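Local coordinates for putative alpha-galactosidase (Bacteroides fragilis, PDB 4NZJ), which probably hydrolyses terminal, non-reducing alpha-D-galactose residues from alpha-galactosides such as galacto-oligosaccharides, galactomannans and galactolipids, as a glycoside hydrolase of family 27, at residues 419-422 with 423-427; 395-399 with 400-404; 156-160 with 161-165. One frame throughout, in Å; residues are numbered along the deposited sequence. Where two conformers were deposited one is given.

All three contacts are local turns, and along the chain they follow one another without nesting or crossing. Contact 3 (156-165) comes first. It turns the chain in the long connection between strand 138-140 of the TIM barrel and helix 166-176. Contact 2 (395-404) then closes the hairpin of strands 393-397 and 401-407 at the edge of the C-terminal beta sandwich, and contact 1 (419-427) rounds the bend from strand 413-419 into strand 425-430. Contacts 1 and 2 touch: Arg420 reaches from the second bend into the hairpin, where it forms a salt bridge with Asp402. Contact 3 lies across the molecule, its centre about 50 Å from the centre of contact 1.

Contact 1 of 3, residues 419-422 with 423-427; sequences NRAS and SPQTV
The side-chain amide of Asn419 grips the loop that follows it: Asn419 ND2 donates to Ser423 O at 2.9 Å, with an N-H...O angle of 170°. This loop belongs to the C-terminal beta sandwich, where it carries the chain from strand 413-419 to strand 425-430, which pairs with strand 458-463. The Ser423 oxygen lies practically in the amide plane of Asn419, although ND2 stands somewhat out of the plane of the Ser423 carbonyl. The same ND2 also donates to Ala464 O. At the other end of the amide, Asn419 OD1 accepts from Ala421 N at 3.0 Å, which makes an Asx turn; the N-H comes from above the plane of the side-chain carbonyl and misses its lone pairs. With CG anti to the backbone N (chi1 -178°), the amide sits inside the bend and can hold the chain at two places. Polar bonds on both its ends should fix which way round the amide is turned. Gln425 crosses Asn419 at about a right angle, and Gln425 CG packs 3.2 Å from Asn419 OD1. Its chain is bent at chi2 (-68°), which folds the amide back over the loop. There Gln425 NE2 comes to 4.2 Å from Ala421 CB and makes a weak hydrogen bond to Ser423 OG, 3.0 Å away.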
loop_
_atom_site.group_PDB
_atom_site.type_symbol
_atom_site.label_atom_id
_atom_site.label_comp_id
_atom_site.label_asym_id
_atom_site.label_seq_id
_atom_site.Cartn_x
_atom_site.Cartn_y
_atom_site.Cartn_z
ATOM N N ASN A 419 -11.079 5.052 19.422
ATOM C CA ASN A 419 -11.524 6.212 20.163
ATOM C C ASN A 419 -11.209 7.491 19.393
ATOM O O ASN A 419 -10.056 7.887 19.297
ATOM C CB ASN A 419 -10.839 6.240 21.532
ATOM C CG ASN A 419 -11.298 7.394 22.391
ATOM O OD1 ASN A 419 -12.339 7.993 22.139
ATOM N ND2 ASN A 419 -10.528 7.702 23.431
ATOM N N ARG A 420 -12.241 8.128 18.843
ATOM C CA ARG A 420 -12.094 9.425 18.174
ATOM C C ARG A 420 -11.819 10.558 19.147
ATOM O O ARG A 420 -11.188 11.550 18.783
ATOM C CB ARG A 420 -13.374 9.790 17.422
ATOM C CG ARG A 420 -13.281 9.663 15.926
ATOM C CD ARG A 420 -14.647 9.926 15.312
ATOM N NE ARG A 420 -15.490 8.745 15.461
ATOM C CZ ARG A 420 -16.549 8.630 16.264
ATOM N NH1 ARG A 420 -16.971 9.633 17.023
ATOM N NH2 ARG A 420 -17.205 7.476 16.301
ATOM N N ALA A 421 -12.311 10.404 20.372
ATOM C CA ALA A 421 -12.392 11.496 21.333
ATOM C C ALA A 421 -11.052 11.879 21.956
ATOM O O ALA A 421 -10.092 11.106 21.961
ATOM C CB ALA A 421 -13.384 11.146 22.428
ATOM N N SER A 422 -11.037 13.085 22.509
ATOM C CA SER A 422 -9.868 13.654 23.153
ATOM C C SER A 422 -9.750 13.231 24.617
ATOM O O SER A 422 -8.825 13.657 25.302
ATOM C CB SER A 422 -9.938 15.175 23.060
ATOM O OG SER A 422 -11.140 15.646 23.652
ATOM N N SER A 423 -10.688 12.416 25.096
ATOM C CA SER A 423 -10.637 11.881 26.453
ATOM C C SER A 423 -10.628 10.357 26.405
ATOM O O SER A 423 -11.060 9.768 25.414
ATOM C CB SER A 423 -11.837 12.361 27.262
ATOM O OG SER A 423 -13.047 11.874 26.712
ATOM N N PRO A 424 -10.153 9.709 27.487
ATOM C CA PRO A 424 -10.183 8.251 27.488
ATOM C C PRO A 424 -11.603 7.708 27.425
ATOM O O PRO A 424 -12.536 8.326 27.938
ATOM C CB PRO A 424 -9.523 7.863 28.821
ATOM C CG PRO A 424 -8.939 9.110 29.387
ATOM C CD PRO A 424 -9.652 10.263 28.755
ATOM N N GLN A 425 -11.753 6.562 26.777
ATOM C CA GLN A 425 -13.047 5.917 26.646
ATOM C C GLN A 425 -12.878 4.426 26.879
ATOM O O GLN A 425 -11.831 3.852 26.560
ATOM C CB GLN A 425 -13.614 6.155 25.245
ATOM C CG GLN A 425 -13.850 7.622 24.891
ATOM C CD GLN A 425 -14.970 8.263 25.691
ATOM O OE1 GLN A 425 -15.973 7.622 25.998
ATOM N NE2 GLN A 425 -14.805 9.539 26.029
ATOM N N THR A 426 -13.912 3.810 27.437
ATOM C CA THR A 426 -13.940 2.373 27.653
ATOM C C THR A 426 -14.982 1.771 26.720
ATOM O O THR A 426 -16.109 2.259 26.641
ATOM C CB THR A 426 -14.277 2.030 29.115
ATOM O OG1 THR A 426 -13.279 2.590 29.977
ATOM C CG2 THR A 426 -14.338 0.513 29.325
ATOM N N VAL A 427 -14.589 0.726 26.001
ATOM C CA VAL A 427 -15.503 -0.031 25.158
ATOM C C VAL A 427 -15.633 -1.436 25.734
ATOM O O VAL A 427 -14.629 -2.101 25.984
ATOM C CB VAL A 427 -14.988 -0.111 23.709
ATOM C CG1 VAL A 427 -15.939 -0.922 22.837
ATOM C CG2 VAL A 427 -14.790 1.290 23.140
#

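Contact 2 of 3, residues 395-399 with 400-404; sequences SIRSD and HYDIW
A tight beta hairpin joins strands 393-397 and 401-407 at the edge of the beta sandwich, and Ser398 and Tyr401 close it on either side of the two-residue turn Asp399-His400. Tyr401 O takes two donors from one residue, Ser398 N at 2.8 Å and Ser398 OG also at 2.8 Å. The Ser398 hydroxyl lies over the middle of the Tyr401 ring, 3.2 Å above its plane, with CB behind it in a CH-pi contact. Two torsions bring them together: Ser398 OG and Tyr401 CG each stand between their own backbone N and carbonyl carbon (chi1 78° and 67°). A water donates to Ser398 OG and accepts from His400 N, bridging the turn. Farther along, Ile403 N donates to Ile396 O at 2.9 Å. Ser395 and Ile396 both face Ile403 in a classic beta bulge, where the bond from Ser395 N is weak. Arg397 CG packs 3.4 Å from Asp402 OD1, while the charged ends go to Glu301 and Arg420 respectively. Arg420 also bonds Ser398 O and Asp399 O. One serine thus grips Tyr401 O twice, its hydroxyl donating to that carbonyl, accepting from the water and lying over the ring.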
loop_
_atom_site.group_PDB
_atom_site.type_symbol
_atom_site.label_atom_id
_atom_site.label_comp_id
_atom_site.label_asym_id
_atom_site.label_seq_id
_atom_site.Cartn_x
_atom_site.Cartn_y
_atom_site.Cartn_z
ATOM N N SER A 395 -18.849 -1.074 11.618
ATOM C CA SER A 395 -20.103 -1.656 12.081
ATOM C C SER A 395 -20.847 -0.749 13.050
ATOM O O SER A 395 -22.084 -0.763 13.096
ATOM C CB SER A 395 -19.841 -3.007 12.744
ATOM O OG SER A 395 -19.218 -3.893 11.831
ATOM N N ILE A 396 -20.097 -0.005 13.856
ATOM C CA ILE A 396 -20.668 0.960 14.779
ATOM C C ILE A 396 -19.876 2.265 14.727
ATOM O O ILE A 396 -18.652 2.256 14.838
ATOM C CB ILE A 396 -20.672 0.434 16.235
ATOM C CG1 ILE A 396 -21.391 -0.916 16.312
ATOM C CG2 ILE A 396 -21.331 1.443 17.167
ATOM C CD1 ILE A 396 -21.425 -1.527 17.699
ATOM N N ARG A 397 -20.590 3.376 14.556
ATOM C CA ARG A 397 -20.019 4.708 14.742
ATOM C C ARG A 397 -20.788 5.361 15.875
ATOM O O ARG A 397 -21.859 5.938 15.667
ATOM C CB ARG A 397 -20.118 5.569 13.470
ATOM C CG ARG A 397 -19.300 6.852 13.586
ATOM C CD ARG A 397 -19.746 7.969 12.652
ATOM N NE ARG A 397 -18.813 9.086 12.779
ATOM C CZ ARG A 397 -18.821 9.982 13.765
ATOM N NH1 ARG A 397 -19.742 9.950 14.723
ATOM N NH2 ARG A 397 -17.897 10.940 13.783
ATOM N N SER A 398 -20.256 5.249 17.087
ATOM C CA SER A 398 -20.919 5.797 18.256
ATOM C C SER A 398 -20.468 7.240 18.475
ATOM O O SER A 398 -19.681 7.785 17.695
ATOM C CB SER A 398 -20.653 4.930 19.500
ATOM O OG SER A 398 -19.368 5.155 20.039
ATOM N N ASP A 399 -20.970 7.862 19.531
ATOM C CA ASP A 399 -20.654 9.262 19.802
ATOM C C ASP A 399 -19.145 9.494 19.918
ATOM O O ASP A 399 -18.629 10.467 19.377
ATOM C CB ASP A 399 -21.365 9.746 21.071
ATOM C CG ASP A 399 -22.884 9.871 20.898
ATOM O OD1 ASP A 399 -23.386 9.803 19.758
ATOM O OD2 ASP A 399 -23.581 10.050 21.918
ATOM N N HIS A 400 -18.436 8.583 20.583
ATOM C CA HIS A 400 -17.007 8.772 20.850
ATOM C C HIS A 400 -16.079 7.774 20.168
ATOM O O HIS A 400 -14.886 8.050 20.025
ATOM C CB HIS A 400 -16.758 8.732 22.358
ATOM C CG HIS A 400 -17.606 9.691 23.132
ATOM N ND1 HIS A 400 -17.472 11.058 23.017
ATOM C CD2 HIS A 400 -18.599 9.483 24.028
ATOM C CE1 HIS A 400 -18.347 11.652 23.811
ATOM N NE2 HIS A 400 -19.043 10.719 24.435
ATOM N N TYR A 401 -16.607 6.624 19.749
ATOM C CA TYR A 401 -15.763 5.570 19.203
ATOM C C TYR A 401 -16.395 4.799 18.047
ATOM O O TYR A 401 -17.627 4.736 17.914
ATOM C CB TYR A 401 -15.327 4.603 20.318
ATOM C CG TYR A 401 -16.437 3.781 20.942
ATOM C CD1 TYR A 401 -16.879 2.602 20.345
ATOM C CD2 TYR A 401 -17.016 4.158 22.146
ATOM C CE1 TYR A 401 -17.882 1.841 20.915
ATOM C CE2 TYR A 401 -18.021 3.400 22.725
ATOM C CZ TYR A 401 -18.449 2.246 22.106
ATOM O OH TYR A 401 -19.442 1.485 22.675
ATOM N N ASP A 402 -15.525 4.214 17.227
ATOM C CA ASP A 402 -15.915 3.331 16.147
ATOM C C ASP A 402 -15.561 1.895 16.513
ATOM O O ASP A 402 -14.570 1.649 17.216
ATOM C CB ASP A 402 -15.109 3.577 14.875
ATOM C CG ASP A 402 -15.329 4.932 14.253
ATOM O OD1 ASP A 402 -16.303 5.624 14.601
ATOM O OD2 ASP A 402 -14.498 5.262 13.373
ATOM N N ILE A 403 -16.344 0.961 15.987
ATOM C CA ILE A 403 -15.968 -0.448 15.929
ATOM C C ILE A 403 -15.890 -0.836 14.458
ATOM O O ILE A 403 -16.900 -0.775 13.755
ATOM C CB ILE A 403 -17.009 -1.357 16.614
ATOM C CG1 ILE A 403 -17.169 -0.983 18.088
ATOM C CG2 ILE A 403 -16.607 -2.822 16.488
ATOM C CD1 ILE A 403 -15.890 -1.085 18.885
ATOM N N TRP A 404 -14.698 -1.208 13.998
ATOM C CA TRP A 404 -14.483 -1.655 12.625
ATOM C C TRP A 404 -14.230 -3.154 12.643
ATOM O O TRP A 404 -13.559 -3.655 13.541
ATOM C CB TRP A 404 -13.275 -0.961 12.012
ATOM C CG TRP A 404 -13.405 0.509 11.807
ATOM C CD1 TRP A 404 -13.331 1.483 12.759
ATOM C CD2 TRP A 404 -13.570 1.183 10.555
ATOM N NE1 TRP A 404 -13.466 2.725 12.179
ATOM C CE2 TRP A 404 -13.606 2.568 10.827
ATOM C CE3 TRP A 404 -13.700 0.750 9.232
ATOM C CZ2 TRP A 404 -13.773 3.526 9.821
ATOM C CZ3 TRP A 404 -13.861 1.705 8.229
ATOM C CH2 TRP A 404 -13.896 3.075 8.533
HETATM O O HOH W 1 -19.538 6.593 22.410
#

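Contact 3 of 3, residues 156-160 with 161-165; sequences LQIDK and TKFPR
Lys162 runs its extended aliphatic chain obliquely across the carboxylate of Asp159, with Lys162 CE 3.5 Å from Asp159 OD2. The ammonium goes on past: Lys162 NZ is 4.1 Å from Asp159 OD2, beyond a salt bridge, and gives its hydrogen bonds to Phe144 O and Gln112 O. Opposite charges at that distance may still steady each other. Asp159 OD1 accepts a weak bond from Thr161 N at 3.0 Å, and a longer, also weak one from Lys162 N. Chi1 of -175° turns the carboxylate away from the Asp159 nitrogen and toward the amides that follow. The stronger bond is from Phe163 N to Asp159 O, 2.9 Å long and in the carbonyl plane; it closes one turn of chain. One residue on, Pro164 CA brings a C-H to Lys160 O at 3.1 Å. Against the neighbouring helices, Ile158 CG2 meets Phe163 CB at 3.8 Å, the two side chains crossing at about a right angle. Ile158 packs on Ile167 of helix 166-176 and on Trp212 of helix 202-212, and Phe163 rests on Val170. The backbone of Lys162 is hydrogen-bonded to that of Glu116, at the start of helix 116-128.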
loop_
_atom_site.group_PDB
_atom_site.type_symbol
_atom_site.label_atom_id
_atom_site.label_comp_id
_atom_site.label_asym_id
_atom_site.label_seq_id
_atom_site.Cartn_x
_atom_site.Cartn_y
_atom_site.Cartn_z
ATOM N N LEU A 156 7.282 12.286 -24.211
ATOM C CA LEU A 156 7.574 12.996 -22.969
ATOM C C LEU A 156 9.081 13.167 -22.864
ATOM O O LEU A 156 9.845 12.295 -23.299
ATOM C CB LEU A 156 7.051 12.213 -21.771
ATOM C CG LEU A 156 5.531 12.111 -21.670
ATOM C CD1 LEU A 156 5.155 11.038 -20.656
ATOM C CD2 LEU A 156 4.907 13.453 -21.318
ATOM N N GLN A 157 9.514 14.296 -22.317
ATOM C CA GLN A 157 10.939 14.558 -22.137
ATOM C C GLN A 157 11.307 14.401 -20.677
ATOM O O GLN A 157 10.790 15.112 -19.834
ATOM C CB GLN A 157 11.282 15.970 -22.585
ATOM C CG GLN A 157 10.983 16.259 -24.041
ATOM C CD GLN A 157 11.433 17.649 -24.431
ATOM O OE1 GLN A 157 12.582 17.850 -24.818
ATOM N NE2 GLN A 157 10.532 18.621 -24.322
ATOM N N ILE A 158 12.194 13.462 -20.376
ATOM C CA ILE A 158 12.699 13.314 -19.013
ATOM C C ILE A 158 13.511 14.562 -18.675
ATOM O O ILE A 158 14.278 15.053 -19.497
ATOM C CB ILE A 158 13.590 12.065 -18.866
ATOM C CG1 ILE A 158 12.771 10.790 -19.089
ATOM C CG2 ILE A 158 14.232 12.033 -17.484
ATOM C CD1 ILE A 158 13.610 9.589 -19.462
ATOM N N ASP A 159 13.321 15.086 -17.467
ATOM C CA ASP A 159 14.166 16.172 -16.977
ATOM C C ASP A 159 15.534 15.563 -16.668
ATOM O O ASP A 159 15.706 14.912 -15.628
ATOM C CB ASP A 159 13.549 16.807 -15.728
ATOM C CG ASP A 159 14.318 18.015 -15.239
ATOM O OD1 ASP A 159 15.539 18.122 -15.503
ATOM O OD2 ASP A 159 13.686 18.874 -14.585
ATOM N N LYS A 160 16.491 15.775 -17.569
ATOM C CA LYS A 160 17.814 15.148 -17.455
ATOM C C LYS A 160 18.697 15.810 -16.404
ATOM O O LYS A 160 19.744 15.277 -16.054
ATOM C CB LYS A 160 18.527 15.133 -18.806
ATOM C CG LYS A 160 17.808 14.309 -19.863
ATOM C CD LYS A 160 17.545 12.888 -19.383
ATOM C CE LYS A 160 18.827 12.070 -19.302
ATOM N NZ LYS A 160 19.565 12.030 -20.596
ATOM N N THR A 161 18.293 16.977 -15.910
ATOM C CA THR A 161 19.004 17.579 -14.786
ATOM C C THR A 161 18.723 16.736 -13.542
ATOM O O THR A 161 19.631 16.438 -12.758
ATOM C CB THR A 161 18.565 19.034 -14.534
ATOM O OG1 THR A 161 18.770 19.809 -15.719
ATOM C CG2 THR A 161 19.364 19.641 -13.391
ATOM N N LYS A 162 17.463 16.352 -13.376
ATOM C CA LYS A 162 17.038 15.507 -12.263
ATOM C C LYS A 162 17.462 14.055 -12.431
ATOM O O LYS A 162 17.875 13.406 -11.461
ATOM C CB LYS A 162 15.516 15.563 -12.111
ATOM C CG LYS A 162 15.007 16.941 -11.738
ATOM C CD LYS A 162 13.501 16.959 -11.569
ATOM C CE LYS A 162 13.041 18.366 -11.233
ATOM N NZ LYS A 162 11.576 18.434 -11.040
ATOM N N PHE A 163 17.347 13.552 -13.660
ATOM C CA PHE A 163 17.617 12.145 -13.971
ATOM C C PHE A 163 18.629 12.061 -15.104
ATOM O O PHE A 163 18.275 11.781 -16.246
ATOM C CB PHE A 163 16.301 11.425 -14.310
ATOM C CG PHE A 163 15.332 11.412 -13.165
ATOM C CD1 PHE A 163 15.487 10.512 -12.123
ATOM C CD2 PHE A 163 14.294 12.336 -13.099
ATOM C CE1 PHE A 163 14.618 10.508 -11.052
ATOM C CE2 PHE A 163 13.417 12.336 -12.026
ATOM C CZ PHE A 163 13.580 11.422 -11.000
ATOM N N PRO A 164 19.912 12.321 -14.789
ATOM C CA PRO A 164 20.926 12.446 -15.838
ATOM C C PRO A 164 21.223 11.139 -16.572
ATOM O O PRO A 164 21.781 11.170 -17.662
ATOM C CB PRO A 164 22.163 12.969 -15.095
ATOM C CG PRO A 164 21.920 12.711 -13.652
ATOM C CD PRO A 164 20.440 12.632 -13.447
ATOM N N ARG A 165 20.839 10.007 -15.985
ATOM C CA ARG A 165 20.982 8.719 -16.657
ATOM C C ARG A 165 19.629 8.137 -17.033
ATOM O O ARG A 165 19.523 6.953 -17.342
ATOM C CB ARG A 165 21.790 7.757 -15.787
ATOM C CG ARG A 165 23.217 8.242 -15.599
ATOM C CD ARG A 165 24.058 7.303 -14.753
ATOM N NE ARG A 165 23.758 7.413 -13.330
ATOM C CZ ARG A 165 24.511 6.875 -12.370
ATOM N NH1 ARG A 165 25.597 6.175 -12.684
ATOM N NH2 ARG A 165 24.175 7.024 -11.095
HETATM O O HOH W 2 20.677 9.850 -20.324
#